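Local coordinates for protein glycosyl hydrolase family 26 (Bacteroides ovatus, PDB 4ZXO) that probably hydrolyses beta-1,4-mannosidic linkages in galactomannan and related mannans, as a beta-mannanase of glycoside hydrolase family 26 with a TIM-barrel catalytic domain, at residues Ala206-Met211 with Gly233-Gln238; Glu166-Trp171 with Gly210-Thr215. All coordinates share one frame; numbering follows the deposited sequence.

Contact 1: residues Ala206-Met211 with Gly233-Gln238; sequences AYSPGM and GTDVYQ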
loop_
_atom_site.group_PDB
_atom_site.type_symbol
_atom_site.label_atom_id
_atom_site.label_comp_id
_atom_site.label_asym_id
_atom_site.label_seq_id
_atom_site.Cartn_x
_atom_site.Cartn_y
_atom_site.Cartn_z
ATOM N N ALA A 206 3.928 -6.678 1.229
ATOM C CA ALA A 206 4.011 -5.771 2.380
ATOM C C ALA A 206 2.984 -6.179 3.441
ATOM O O ALA A 206 1.797 -6.444 3.131
ATOM C CB ALA A 206 3.742 -4.289 1.945
ATOM N N TYR A 207 3.463 -6.180 4.670
ATOM C CA TYR A 207 2.704 -6.489 5.867
ATOM C C TYR A 207 2.283 -5.182 6.506
ATOM O O TYR A 207 3.119 -4.271 6.603
ATOM C CB TYR A 207 3.628 -7.290 6.778
ATOM C CG TYR A 207 3.158 -7.771 8.122
ATOM C CD1 TYR A 207 2.327 -8.898 8.232
ATOM C CD2 TYR A 207 3.660 -7.185 9.305
ATOM C CE1 TYR A 207 1.966 -9.407 9.482
ATOM C CE2 TYR A 207 3.307 -7.669 10.558
ATOM C CZ TYR A 207 2.485 -8.821 10.644
ATOM O OH TYR A 207 2.088 -9.351 11.843
ATOM N N SER A 208 1.014 -5.018 6.916
ATOM C CA SER A 208 0.571 -3.646 7.284
ATOM C C SER A 208 -0.584 -3.582 8.293
ATOM O O SER A 208 -1.683 -3.102 7.988
ATOM C CB SER A 208 0.209 -2.843 5.993
ATOM O OG SER A 208 -0.866 -3.407 5.251
ATOM N N PRO A 209 -0.337 -4.034 9.510
ATOM C CA PRO A 209 -1.327 -3.847 10.574
ATOM C C PRO A 209 -1.392 -2.381 10.993
ATOM O O PRO A 209 -0.519 -1.582 10.622
ATOM C CB PRO A 209 -0.774 -4.709 11.728
ATOM C CG PRO A 209 0.707 -4.551 11.563
ATOM C CD PRO A 209 0.913 -4.647 10.013
ATOM N N GLY A 210 -2.452 -2.030 11.699
ATOM C CA GLY A 210 -2.621 -0.690 12.212
ATOM C C GLY A 210 -1.857 -0.438 13.511
ATOM O O GLY A 210 -0.776 -1.004 13.742
ATOM N N MET A 211 -2.415 0.419 14.376
ATOM C CA MET A 211 -1.711 0.838 15.593
ATOM C C MET A 211 -2.091 0.062 16.865
ATOM O O MET A 211 -1.714 0.468 17.957
ATOM C CB MET A 211 -1.904 2.353 15.841
ATOM C CG MET A 211 -3.337 2.867 15.717
ATOM S SD MET A 211 -4.443 2.115 16.833
ATOM C CE MET A 211 -3.961 2.738 18.450
ATOM N N GLY A 233 5.103 -2.580 7.025
ATOM C CA GLY A 233 4.355 -1.335 6.999
ATOM C C GLY A 233 3.427 -1.190 8.183
ATOM O O GLY A 233 3.306 -2.072 9.063
ATOM N N THR A 234 2.744 -0.056 8.199
ATOM C CA THR A 234 1.684 0.155 9.194
ATOM C C THR A 234 0.705 1.177 8.600
ATOM O O THR A 234 1.087 1.998 7.739
ATOM C CB THR A 234 2.245 0.635 10.551
ATOM O OG1 THR A 234 1.197 0.628 11.530
ATOM C CG2 THR A 234 2.781 2.072 10.419
ATOM N N ASP A 235 -0.556 1.067 9.003
ATOM C CA ASP A 235 -1.599 2.008 8.610
ATOM C C ASP A 235 -2.046 2.784 9.848
ATOM O O ASP A 235 -2.636 2.191 10.770
ATOM C CB ASP A 235 -2.838 1.280 8.016
ATOM C CG ASP A 235 -2.567 0.579 6.704
ATOM O OD1 ASP A 235 -1.411 0.608 6.206
ATOM O OD2 ASP A 235 -3.558 -0.016 6.179
ATOM N N VAL A 236 -1.804 4.091 9.887
ATOM C CA VAL A 236 -2.148 4.894 11.056
ATOM C C VAL A 236 -2.679 6.230 10.572
ATOM O O VAL A 236 -1.951 6.955 9.878
ATOM C CB VAL A 236 -0.910 5.147 12.011
ATOM C CG1 VAL A 236 -1.346 5.970 13.224
ATOM C CG2 VAL A 236 -0.204 3.830 12.400
ATOM N N TYR A 237 -3.948 6.527 10.897
ATOM C CA TYR A 237 -4.577 7.802 10.507
ATOM C C TYR A 237 -4.686 8.769 11.681
ATOM O O TYR A 237 -4.708 8.356 12.842
ATOM C CB TYR A 237 -5.988 7.551 9.932
ATOM C CG TYR A 237 -5.939 6.977 8.529
ATOM C CD1 TYR A 237 -6.059 7.797 7.392
ATOM C CD2 TYR A 237 -5.767 5.622 8.347
ATOM C CE1 TYR A 237 -6.012 7.263 6.117
ATOM C CE2 TYR A 237 -5.699 5.074 7.065
ATOM C CZ TYR A 237 -5.808 5.895 5.958
ATOM O OH TYR A 237 -5.752 5.340 4.696
ATOM N N GLN A 238 -4.749 10.061 11.382
ATOM C CA GLN A 238 -4.977 11.014 12.442
ATOM C C GLN A 238 -6.475 11.198 12.755
ATOM O O GLN A 238 -7.289 11.564 11.892
ATOM C CB GLN A 238 -4.385 12.378 12.114
ATOM C CG GLN A 238 -4.733 13.386 13.242
ATOM C CD GLN A 238 -3.992 14.707 13.095
ATOM O OE1 GLN A 238 -2.796 14.733 12.750
ATOM N NE2 GLN A 238 -4.688 15.816 13.376
#

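Contact 2: residues Glu166-Trp171 with Gly210-Thr215; sequences EHTGSW and GMESDT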
loop_
_atom_site.group_PDB
_atom_site.type_symbol
_atom_site.label_atom_id
_atom_site.label_comp_id
_atom_site.label_asym_id
_atom_site.label_seq_id
_atom_site.Cartn_x
_atom_site.Cartn_y
_atom_site.Cartn_z
ATOM N N GLU A 166 -4.219 -4.430 7.953
ATOM C CA GLU A 166 -4.951 -3.966 9.141
ATOM C C GLU A 166 -5.447 -5.158 9.899
ATOM O O GLU A 166 -6.561 -5.168 10.475
ATOM C CB GLU A 166 -6.088 -2.988 8.769
ATOM C CG GLU A 166 -5.460 -1.681 8.288
ATOM C CD GLU A 166 -6.376 -0.666 7.701
ATOM O OE1 GLU A 166 -7.586 -0.777 7.881
ATOM O OE2 GLU A 166 -5.854 0.303 7.060
ATOM N N HIS A 167 -4.580 -6.178 9.995
ATOM C CA HIS A 167 -5.065 -7.450 10.534
ATOM C C HIS A 167 -5.110 -7.508 12.050
ATOM O O HIS A 167 -5.630 -8.499 12.615
ATOM C CB HIS A 167 -4.193 -8.590 10.019
ATOM C CG HIS A 167 -2.825 -8.568 10.583
ATOM N ND1 HIS A 167 -1.805 -7.801 10.036
ATOM C CD2 HIS A 167 -2.305 -9.200 11.666
ATOM C CE1 HIS A 167 -0.720 -7.970 10.772
ATOM N NE2 HIS A 167 -1.000 -8.801 11.769
ATOM N N THR A 168 -4.601 -6.474 12.710
ATOM C CA THR A 168 -4.745 -6.457 14.174
ATOM C C THR A 168 -6.035 -5.776 14.617
ATOM O O THR A 168 -6.349 -5.740 15.826
ATOM C CB THR A 168 -3.514 -5.800 14.836
ATOM O OG1 THR A 168 -3.247 -4.535 14.245
ATOM C CG2 THR A 168 -2.275 -6.674 14.609
ATOM N N GLY A 169 -6.746 -5.175 13.667
ATOM C CA GLY A 169 -8.102 -4.721 13.936
ATOM C C GLY A 169 -9.057 -5.823 13.522
ATOM O O GLY A 169 -8.639 -6.847 12.987
ATOM N N SER A 170 -10.338 -5.610 13.795
ATOM C CA SER A 170 -11.342 -6.653 13.531
ATOM C C SER A 170 -12.481 -6.123 12.660
ATOM O O SER A 170 -13.615 -6.532 12.792
ATOM C CB SER A 170 -11.828 -7.235 14.851
ATOM O OG SER A 170 -10.736 -7.951 15.470
ATOM N N TRP A 171 -12.137 -5.225 11.736
ATOM C CA TRP A 171 -13.137 -4.685 10.835
ATOM C C TRP A 171 -13.123 -5.338 9.454
ATOM O O TRP A 171 -14.011 -5.045 8.641
ATOM C CB TRP A 171 -12.968 -3.178 10.683
ATOM C CG TRP A 171 -11.582 -2.727 10.412
ATOM C CD1 TRP A 171 -10.965 -2.635 9.202
ATOM C CD2 TRP A 171 -10.685 -2.193 11.364
ATOM N NE1 TRP A 171 -9.686 -2.135 9.357
ATOM C CE2 TRP A 171 -9.492 -1.852 10.682
ATOM C CE3 TRP A 171 -10.749 -2.011 12.743
ATOM C CZ2 TRP A 171 -8.386 -1.247 11.314
ATOM C CZ3 TRP A 171 -9.598 -1.411 13.396
ATOM C CH2 TRP A 171 -8.443 -1.069 12.667
ATOM N N GLY A 210 -2.452 -2.030 11.699
ATOM C CA GLY A 210 -2.621 -0.690 12.212
ATOM C C GLY A 210 -1.857 -0.438 13.511
ATOM O O GLY A 210 -0.776 -1.004 13.742
ATOM N N MET A 211 -2.415 0.419 14.376
ATOM C CA MET A 211 -1.711 0.838 15.593
ATOM C C MET A 211 -2.091 0.062 16.865
ATOM O O MET A 211 -1.714 0.468 17.957
ATOM C CB MET A 211 -1.904 2.353 15.841
ATOM C CG MET A 211 -3.337 2.867 15.717
ATOM S SD MET A 211 -4.443 2.115 16.833
ATOM C CE MET A 211 -3.961 2.738 18.450
ATOM N N GLU A 212 -2.775 -1.076 16.744
ATOM C CA GLU A 212 -3.196 -1.793 17.945
ATOM C C GLU A 212 -2.001 -2.315 18.702
ATOM O O GLU A 212 -2.025 -2.362 19.940
ATOM C CB GLU A 212 -4.123 -2.976 17.590
ATOM C CG GLU A 212 -5.482 -2.532 17.044
ATOM C CD GLU A 212 -5.459 -2.048 15.600
ATOM O OE1 GLU A 212 -4.555 -2.405 14.817
ATOM O OE2 GLU A 212 -6.353 -1.254 15.246
ATOM N N SER A 213 -0.977 -2.759 17.968
ATOM C CA SER A 213 0.202 -3.331 18.603
ATOM C C SER A 213 0.961 -2.264 19.372
ATOM O O SER A 213 1.217 -1.194 18.849
ATOM C CB SER A 213 1.149 -3.926 17.552
ATOM O OG SER A 213 0.500 -4.925 16.779
ATOM N N ASP A 214 1.343 -2.573 20.601
ATOM C CA ASP A 214 2.141 -1.623 21.376
ATOM C C ASP A 214 3.616 -1.907 21.404
ATOM O O ASP A 214 4.376 -1.088 21.880
ATOM C CB ASP A 214 1.636 -1.552 22.808
ATOM C CG ASP A 214 0.425 -0.635 22.954
ATOM O OD1 ASP A 214 0.161 0.244 22.101
ATOM O OD2 ASP A 214 -0.256 -0.769 23.987
ATOM N N THR A 215 4.021 -3.047 20.877
ATOM C CA THR A 215 5.403 -3.522 20.899
ATOM C C THR A 215 5.692 -4.307 19.636
ATOM O O THR A 215 4.765 -4.709 18.908
ATOM C CB THR A 215 5.708 -4.467 22.115
ATOM O OG1 THR A 215 4.869 -5.626 22.018
ATOM C CG2 THR A 215 5.469 -3.754 23.434
HETATM O O HOH W 1 -0.822 -3.354 15.050
HETATM O O HOH W 2 -5.173 -2.857 12.193
#

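Contact 1: residues Ala206-Met211 with Gly233-Gln238
Tyr207 and Gly233 join two neighbouring parallel strands of the TIM barrel, 203-207 and 231-235, where the chain leaves the first for a loop; helix 216-219 follows the first and precedes the second along the chain, making a beta-alpha-beta unit. The backbone bonds come first. Gly233 N donates to Tyr207 O over 2.6 Å. Glycine suits the place because there is little room for a side chain beside Tyr207 O; its own O lies 3.6 Å from Ser208 CA.

Beyond the strand end, Pro209 O takes over as acceptor and is gripped twice. Asp235 N reaches it at 3.1 Å from well above the carbonyl plane, and Thr234 OG1 reaches it at 2.9 Å from the opposite face, tilted 24° from that plane. Thr234 can do this because its OG1 stands anti to its own backbone N (chi1 -171°), which swings the hydroxyl across to the loop. A threonine suits the place: its hydroxyl bonds to the loop while the side chain also packs on Leu268 and Met251. Proline, lacking an N-H, still offers its carbonyl, while its CD rests on Gly233 O.

The polar side chains Ser208 and Asp235 lie alongside one another without bonding: Ser208 CB is 3.8 Å from Asp235 OD1. Both are tied elsewhere in the barrel, Ser208 OG to Arg162, Asp235 OD2 to Arg162 and OD1 to Thr269.

Apolar contact is confined to the outer end, where Met251 of helix 241-262 touches Val236. There the CG2 methyl of Val236, set beside its backbone N, meets Met211 CB at 4.1 Å.

Contact 2: residues Glu166-Trp171 with Gly210-Thr215
Thr168 and Glu212 carry the direct polar contact between the loops after strands 159-162 and 203-207, at the C-terminal ends of the barrel strands, where TIM-barrel enzymes carry their active sites. Thr168 OG1 donates to Glu212 OE1 over a short 2.6 Å, arriving on the anti side of the carboxylate and 25° out of its plane. The glutamate chain bends at chi2 (76°), which folds the carboxylate back toward Gly210 and alongside Thr168, at the end of the type I turn Glu166-Gly169. Threonine fits here because its hydroxyl bonds while its CG2 methyl packs against Ser213 OG.

Two waters extend the polar network. One gives its hydrogens to Thr168 OG1 and Gly210 O and accepts from Ser213 N. The other donates to Glu212 OE1 at 2.7 Å and accepts from Gly210 N, with a weak bond from Gly169 N.

The aromatic contact is made at a ring edge. Trp171 CH2 comes within 3.3 Å of Glu212 OE2, near the indole plane, with ring and carboxylate planes 63° apart. On one face of the indole lies Gly169 CA, and farther along the rim NE1 donates to Glu166 OE1, within 166-171, at 2.9 Å.

One carboxylate thus serves both loops: OE1 accepts from a hydroxyl and a water, while OE2 faces the slightly positive rim of the indole, which would probably favour the ionised form of Glu212.

Contact 1 is buried at the strand ends of the barrel, eight of its nine touching residues being buried, whereas contact 2 lies farther out and is only partly buried; its centre is about 16 Å from the centre of the chain, against about 9 Å for contact 1. They share Gly210 and Met211, so the loop after strand 203-207 passes from one to the other. Contact 1 relies on direct backbone and hydroxyl bonds; contact 2 relies on a carboxylate and bridging waters. They also touch: Ser208 O probably accepts from Glu166 N, Pro209 packs against His167, and the acidic groups of Asp235 and Glu166 lie close, OD2 to OE2 at 2.5 Å.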